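Local coordinates for protein sulfite reductase [ferredoxin] (Mycobacterium tuberculosis, PDB 1ZJ8) that probably catalyses the six-electron reduction of sulfite to sulfide with electrons from ferredoxin, using a siroheme and a [4Fe-4S] cluster, at residues K103-G114 / Q142-V151. Residues are numbered along the deposited sequence; the frame is centred on the assembly and turned at random.
Sequences KYFMMRVRCDGG and QNVQYHWIEV. With SRM (siroheme), chain E.
Arg108 and Gln145 face each other as a non-hydrogen-bonded pair of two antiparallel strands, on the side of the sheet that carries siroheme. Followed outward, Arg108 leaves with CG anti to the backbone N (chi1 -179°) and stays extended until chi3 bends it. CB leads to CG, which passes 3.9 Å from Asn143 ND2; CD then nears siroheme O1B. NE and NH2 both donate to Gln145 OE1, at 2.9 Å from NE, a side-on grip by two nitrogens on one oxygen that limits how the amide can turn. NH1 lies 3.0 Å from siroheme O2B, which sits over one face of the guanidinium; its hydrogen bond goes to the carbonyl of Ala171. Arginine suits this place because one flat cation can serve an amide, a carbonyl and a cofactor carboxylate, whose negative charge it probably offsets. Glutamine, an amide with two different ends, accepts through OE1 while NE2 makes a weak bond to siroheme O1A. His147 NE2 donates almost straight to siroheme O2A (3.1 Å), with Met106 CG close to the ring, approaching it obliquely. On the other face, Met107 CE touches both Tyr146 CD2 (3.5 Å) and Ile149 CD1, a flexible thioether filling an apolar layer. A beta bulge between Phe105 and Met107 shifts the pairing: His147 and Trp148 lie opposite the single residue Met106, and the edge of Trp148 meets the face of the Tyr104 ring, planes 69° apart. Strand 79-83 flanks 104-109, strand 135-138 flanks 144-149, and Ile157 of helix 154-162 packs on Met107 and Ile149, opposite the siroheme.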
loop_
_atom_site.group_PDB
_atom_site.type_symbol
_atom_site.label_atom_id
_atom_site.label_comp_id
_atom_site.label_asym_id
_atom_site.label_seq_id
_atom_site.Cartn_x
_atom_site.Cartn_y
_atom_site.Cartn_z
ATOM N N LYS A 103 -17.215 -16.812 7.000
ATOM C CA LYS A 103 -18.457 -16.020 7.096
ATOM C C LYS A 103 -18.178 -14.603 7.597
ATOM O O LYS A 103 -19.105 -13.903 8.034
ATOM C CB LYS A 103 -19.502 -16.688 8.020
ATOM C CG LYS A 103 -19.599 -16.114 9.494
ATOM C CD LYS A 103 -20.915 -16.519 10.180
ATOM C CE LYS A 103 -20.909 -16.265 11.680
ATOM N NZ LYS A 103 -21.266 -14.863 11.981
ATOM N N TYR A 104 -16.913 -14.182 7.546
ATOM C CA TYR A 104 -16.495 -12.876 8.057
ATOM C C TYR A 104 -15.787 -12.081 6.962
ATOM O O TYR A 104 -15.327 -12.646 5.972
ATOM C CB TYR A 104 -15.583 -13.071 9.273
ATOM C CG TYR A 104 -16.280 -13.652 10.494
ATOM C CD1 TYR A 104 -17.077 -12.847 11.304
ATOM C CD2 TYR A 104 -16.138 -15.003 10.839
ATOM C CE1 TYR A 104 -17.715 -13.359 12.418
ATOM C CE2 TYR A 104 -16.777 -15.535 11.952
ATOM C CZ TYR A 104 -17.566 -14.706 12.744
ATOM O OH TYR A 104 -18.213 -15.186 13.877
ATOM N N PHE A 105 -15.711 -10.767 7.145
ATOM C CA PHE A 105 -15.137 -9.864 6.137
ATOM C C PHE A 105 -13.962 -9.049 6.654
ATOM O O PHE A 105 -13.953 -8.590 7.796
ATOM C CB PHE A 105 -16.207 -8.881 5.642
ATOM C CG PHE A 105 -17.323 -9.538 4.887
ATOM C CD1 PHE A 105 -18.495 -9.930 5.546
ATOM C CD2 PHE A 105 -17.199 -9.790 3.520
ATOM C CE1 PHE A 105 -19.528 -10.556 4.858
ATOM C CE2 PHE A 105 -18.226 -10.410 2.818
ATOM C CZ PHE A 105 -19.397 -10.797 3.488
ATOM N N MET A 106 -12.976 -8.864 5.796
ATOM C CA MET A 106 -12.053 -7.764 5.942
ATOM C C MET A 106 -12.801 -6.534 5.405
ATOM O O MET A 106 -13.417 -6.594 4.331
ATOM C CB MET A 106 -10.789 -8.004 5.110
ATOM C CG MET A 106 -9.716 -6.900 5.225
ATOM S SD MET A 106 -10.003 -5.406 4.198
ATOM C CE MET A 106 -9.330 -5.963 2.621
ATOM N N MET A 107 -12.765 -5.426 6.142
ATOM C CA MET A 107 -13.315 -4.170 5.638
ATOM C C MET A 107 -12.244 -3.070 5.627
ATOM O O MET A 107 -11.547 -2.863 6.621
ATOM C CB MET A 107 -14.526 -3.741 6.446
ATOM C CG MET A 107 -15.251 -2.555 5.818
ATOM S SD MET A 107 -16.774 -2.082 6.701
ATOM C CE MET A 107 -16.109 -1.320 8.163
ATOM N N ARG A 108 -12.139 -2.372 4.497
ATOM C CA ARG A 108 -11.039 -1.447 4.213
ATOM C C ARG A 108 -11.567 -0.026 4.137
ATOM O O ARG A 108 -12.406 0.287 3.293
ATOM C CB ARG A 108 -10.387 -1.820 2.866
ATOM C CG ARG A 108 -9.195 -0.944 2.429
ATOM C CD ARG A 108 -8.608 -1.386 1.072
ATOM N NE ARG A 108 -7.934 -2.684 1.154
ATOM C CZ ARG A 108 -7.327 -3.293 0.134
ATOM N NH1 ARG A 108 -7.282 -2.753 -1.079
ATOM N NH2 ARG A 108 -6.740 -4.458 0.314
ATOM N N VAL A 109 -11.063 0.837 5.009
ATOM C CA VAL A 109 -11.497 2.218 5.020
ATOM C C VAL A 109 -10.599 3.043 4.117
ATOM O O VAL A 109 -9.378 3.007 4.251
ATOM C CB VAL A 109 -11.475 2.815 6.432
ATOM C CG1 VAL A 109 -12.061 4.219 6.420
ATOM C CG2 VAL A 109 -12.256 1.915 7.406
ATOM N N ARG A 110 -11.223 3.785 3.200
ATOM C CA ARG A 110 -10.516 4.627 2.239
ATOM C C ARG A 110 -10.048 5.940 2.882
ATOM O O ARG A 110 -10.880 6.722 3.368
ATOM C CB ARG A 110 -11.462 4.933 1.089
ATOM C CG ARG A 110 -10.800 5.527 -0.105
ATOM C CD ARG A 110 -11.781 6.224 -1.026
ATOM N NE ARG A 110 -11.028 6.781 -2.138
ATOM C CZ ARG A 110 -10.731 6.120 -3.249
ATOM N NH1 ARG A 110 -11.189 4.892 -3.461
ATOM N NH2 ARG A 110 -9.996 6.703 -4.184
ATOM N N CYS A 111 -8.735 6.175 2.886
ATOM C CA CYS A 111 -8.154 7.368 3.487
ATOM C C CYS A 111 -7.210 8.102 2.536
ATOM O O CYS A 111 -5.991 8.172 2.774
ATOM C CB CYS A 111 -7.365 6.986 4.730
ATOM S SG CYS A 111 -8.311 6.127 5.963
ATOM N N ASP A 112 -7.768 8.682 1.482
ATOM C CA ASP A 112 -6.951 9.365 0.487
ATOM C C ASP A 112 -6.055 10.365 1.191
ATOM O O ASP A 112 -6.504 11.099 2.079
ATOM C CB ASP A 112 -7.823 10.006 -0.591
ATOM C CG ASP A 112 -8.697 8.969 -1.295
ATOM O OD1 ASP A 112 -8.355 8.580 -2.425
ATOM O OD2 ASP A 112 -9.686 8.484 -0.687
ATOM N N GLY A 113 -4.774 10.332 0.830
ATOM C CA GLY A 113 -3.752 11.176 1.441
ATOM C C GLY A 113 -3.440 10.897 2.906
ATOM O O GLY A 113 -2.735 11.693 3.548
ATOM N N GLY A 114 -3.976 9.786 3.435
ATOM C CA GLY A 114 -3.796 9.382 4.843
ATOM C C GLY A 114 -4.465 10.253 5.892
ATOM O O GLY A 114 -4.391 9.949 7.064
ATOM N N GLN A 142 -1.927 3.835 3.297
ATOM C CA GLN A 142 -2.498 4.869 4.198
ATOM C C GLN A 142 -3.945 4.591 4.652
ATOM O O GLN A 142 -4.582 5.463 5.240
ATOM C CB GLN A 142 -2.345 6.283 3.611
ATOM C CG GLN A 142 -0.922 6.608 3.139
ATOM C CD GLN A 142 -0.772 8.038 2.591
ATOM O OE1 GLN A 142 -0.773 8.259 1.363
ATOM N NE2 GLN A 142 -0.622 9.011 3.503
ATOM N N ASN A 143 -4.425 3.365 4.424
ATOM C CA ASN A 143 -5.714 2.892 4.956
ATOM C C ASN A 143 -5.625 2.121 6.301
ATOM O O ASN A 143 -4.552 1.701 6.743
ATOM C CB ASN A 143 -6.381 1.987 3.917
ATOM C CG ASN A 143 -6.750 2.733 2.646
ATOM O OD1 ASN A 143 -7.019 3.936 2.686
ATOM N ND2 ASN A 143 -6.770 2.019 1.510
ATOM N N VAL A 144 -6.773 1.960 6.948
ATOM C CA VAL A 144 -6.928 0.955 7.982
ATOM C C VAL A 144 -7.809 -0.130 7.449
ATOM O O VAL A 144 -8.689 0.127 6.632
ATOM C CB VAL A 144 -7.600 1.459 9.253
ATOM C CG1 VAL A 144 -6.627 2.254 10.064
ATOM C CG2 VAL A 144 -8.821 2.271 8.926
ATOM N N GLN A 145 -7.564 -1.339 7.935
ATOM C CA GLN A 145 -8.377 -2.484 7.616
ATOM C C GLN A 145 -8.856 -3.141 8.878
ATOM O O GLN A 145 -8.076 -3.308 9.840
ATOM C CB GLN A 145 -7.566 -3.501 6.836
ATOM C CG GLN A 145 -7.223 -3.063 5.456
ATOM C CD GLN A 145 -6.734 -4.208 4.614
ATOM O OE1 GLN A 145 -6.750 -4.126 3.404
ATOM N NE2 GLN A 145 -6.303 -5.291 5.250
ATOM N N TYR A 146 -10.133 -3.521 8.859
ATOM C CA TYR A 146 -10.782 -4.228 9.965
ATOM C C TYR A 146 -10.891 -5.692 9.577
ATOM O O TYR A 146 -10.865 -5.996 8.394
ATOM C CB TYR A 146 -12.190 -3.686 10.160
ATOM C CG TYR A 146 -12.322 -2.232 10.586
ATOM C CD1 TYR A 146 -11.830 -1.795 11.809
ATOM C CD2 TYR A 146 -13.004 -1.308 9.791
ATOM C CE1 TYR A 146 -11.997 -0.460 12.234
ATOM C CE2 TYR A 146 -13.181 0.037 10.197
ATOM C CZ TYR A 146 -12.674 0.454 11.429
ATOM O OH TYR A 146 -12.821 1.766 11.874
ATOM N N HIS A 147 -10.986 -6.601 10.544
ATOM C CA HIS A 147 -11.305 -8.014 10.245
ATOM C C HIS A 147 -12.394 -8.533 11.192
ATOM O O HIS A 147 -12.844 -7.800 12.082
ATOM C CB HIS A 147 -10.056 -8.883 10.333
ATOM C CG HIS A 147 -9.169 -8.791 9.138
ATOM N ND1 HIS A 147 -7.960 -8.135 9.156
ATOM C CD2 HIS A 147 -9.301 -9.293 7.890
ATOM C CE1 HIS A 147 -7.383 -8.236 7.972
ATOM N NE2 HIS A 147 -8.180 -8.931 7.181
ATOM N N TRP A 148 -12.832 -9.778 11.000
ATOM C CA TRP A 148 -13.920 -10.330 11.811
ATOM C C TRP A 148 -15.215 -9.509 11.673
ATOM O O TRP A 148 -15.988 -9.398 12.634
ATOM C CB TRP A 148 -13.530 -10.412 13.316
ATOM C CG TRP A 148 -12.345 -11.295 13.584
ATOM C CD1 TRP A 148 -11.061 -10.905 13.881
ATOM C CD2 TRP A 148 -12.332 -12.720 13.550
ATOM N NE1 TRP A 148 -10.250 -12.013 14.031
ATOM C CE2 TRP A 148 -11.009 -13.137 13.838
ATOM C CE3 TRP A 148 -13.311 -13.691 13.305
ATOM C CZ2 TRP A 148 -10.648 -14.483 13.889
ATOM C CZ3 TRP A 148 -12.954 -15.020 13.353
ATOM C CH2 TRP A 148 -11.633 -15.407 13.641
ATOM N N ILE A 149 -15.461 -8.935 10.499
ATOM C CA ILE A 149 -16.663 -8.134 10.323
ATOM C C ILE A 149 -17.791 -8.986 9.734
ATOM O O ILE A 149 -17.561 -9.831 8.860
ATOM C CB ILE A 149 -16.370 -6.825 9.541
ATOM C CG1 ILE A 149 -16.202 -5.690 10.555
ATOM C CG2 ILE A 149 -17.484 -6.471 8.547
ATOM C CD1 ILE A 149 -15.775 -4.416 9.968
ATOM N N GLU A 150 -19.001 -8.767 10.257
ATOM C CA GLU A 150 -20.189 -9.500 9.832
ATOM C C GLU A 150 -21.120 -8.519 9.100
ATOM O O GLU A 150 -21.406 -7.408 9.619
ATOM C CB GLU A 150 -20.917 -10.140 11.026
ATOM C CG GLU A 150 -20.054 -10.593 12.198
ATOM C CD GLU A 150 -20.831 -11.485 13.193
ATOM O OE1 GLU A 150 -21.332 -12.558 12.777
ATOM O OE2 GLU A 150 -20.937 -11.131 14.398
ATOM N N VAL A 151 -21.595 -8.937 7.916
ATOM C CA VAL A 151 -22.490 -8.117 7.079
ATOM C C VAL A 151 -23.590 -7.412 7.915
ATOM O O VAL A 151 -23.851 -6.209 7.742
ATOM C CB VAL A 151 -23.122 -8.956 5.883
ATOM C CG1 VAL A 151 -24.147 -9.975 6.369
ATOM C CG2 VAL A 151 -23.772 -8.034 4.829
HETATM FE FE SRM E . -2.896 -5.913 -1.996
HETATM C CHA SRM E . -4.782 -8.568 -3.027
HETATM C CHB SRM E . -3.360 -6.839 1.189
HETATM C CHC SRM E . -1.137 -3.355 -1.018
HETATM C CHD SRM E . -0.800 -6.343 -4.709
HETATM N NA SRM E . -4.034 -7.287 -1.093
HETATM C C1A SRM E . -4.840 -8.210 -1.664
HETATM C C2A SRM E . -5.814 -8.833 -0.712
HETATM C CMA SRM E . -7.139 -8.146 -0.828
HETATM C CDA SRM E . -5.885 -10.329 -0.849
HETATM C CEA SRM E . -7.050 -10.955 -1.547
HETATM O O3A SRM E . -7.235 -10.695 -2.740
HETATM O O4A SRM E . -7.822 -11.716 -0.945
HETATM C C3A SRM E . -5.154 -8.520 0.588
HETATM C CAA SRM E . -6.093 -8.159 1.689
HETATM C CBA SRM E . -6.387 -9.483 2.342
HETATM C CCA SRM E . -6.640 -9.312 3.805
HETATM O O1A SRM E . -5.932 -8.509 4.451
HETATM O O2A SRM E . -7.574 -9.966 4.330
HETATM C C4A SRM E . -4.145 -7.484 0.225
HETATM N NB SRM E . -2.485 -5.158 -0.227
HETATM C C1B SRM E . -2.763 -5.595 1.003
HETATM C C2B SRM E . -2.406 -4.647 2.113
HETATM C CMB SRM E . -3.411 -4.589 3.228
HETATM C CDB SRM E . -1.103 -5.102 2.681
HETATM C CEB SRM E . -0.525 -4.335 3.816
HETATM O O3B SRM E . -0.425 -4.812 4.967
HETATM O O4B SRM E . -0.150 -3.188 3.573
HETATM C C3B SRM E . -2.243 -3.377 1.306
HETATM C CAB SRM E . -3.560 -2.660 1.155
HETATM C CBB SRM E . -3.375 -1.193 0.915
HETATM C CCB SRM E . -4.684 -0.559 0.541
HETATM O O1B SRM E . -5.319 0.103 1.359
HETATM O O2B SRM E . -5.137 -0.659 -0.595
HETATM C C4B SRM E . -1.938 -3.960 -0.048
HETATM N NC SRM E . -1.255 -5.120 -2.638
HETATM C C1C SRM E . -0.758 -3.939 -2.217
HETATM C C2C SRM E . 0.411 -3.564 -2.867
HETATM C CDC SRM E . 1.389 -2.491 -2.523
HETATM C CEC SRM E . 1.204 -1.101 -2.993
HETATM O O3C SRM E . 0.128 -0.760 -3.535
HETATM O O4C SRM E . 2.171 -0.345 -2.824
HETATM C C3C SRM E . 0.501 -4.471 -3.879
HETATM C CAC SRM E . 1.648 -4.379 -4.832
HETATM C CBC SRM E . 1.726 -3.240 -5.827
HETATM C CCC SRM E . 0.811 -3.550 -6.999
HETATM O O1C SRM E . -0.441 -3.518 -6.859
HETATM O O2C SRM E . 1.366 -3.860 -8.084
HETATM C C4C SRM E . -0.541 -5.354 -3.766
HETATM N ND SRM E . -3.009 -6.971 -3.718
HETATM C C1D SRM E . -1.964 -7.115 -4.548
HETATM C C2D SRM E . -2.164 -8.264 -5.337
HETATM C CAD SRM E . -1.591 -8.409 -6.735
HETATM C CBD SRM E . -2.425 -7.974 -7.900
HETATM C CCD SRM E . -1.915 -7.951 -9.313
HETATM O O1D SRM E . -1.824 -6.830 -9.861
HETATM O O2D SRM E . -1.590 -9.012 -9.911
HETATM C C3D SRM E . -3.376 -8.805 -4.943
HETATM C CDD SRM E . -4.214 -9.744 -5.768
HETATM C CED SRM E . -5.062 -9.284 -6.933
HETATM O O3D SRM E . -5.297 -8.090 -7.124
HETATM O O4D SRM E . -5.545 -10.097 -7.734
HETATM C C4D SRM E . -3.889 -7.994 -3.943
#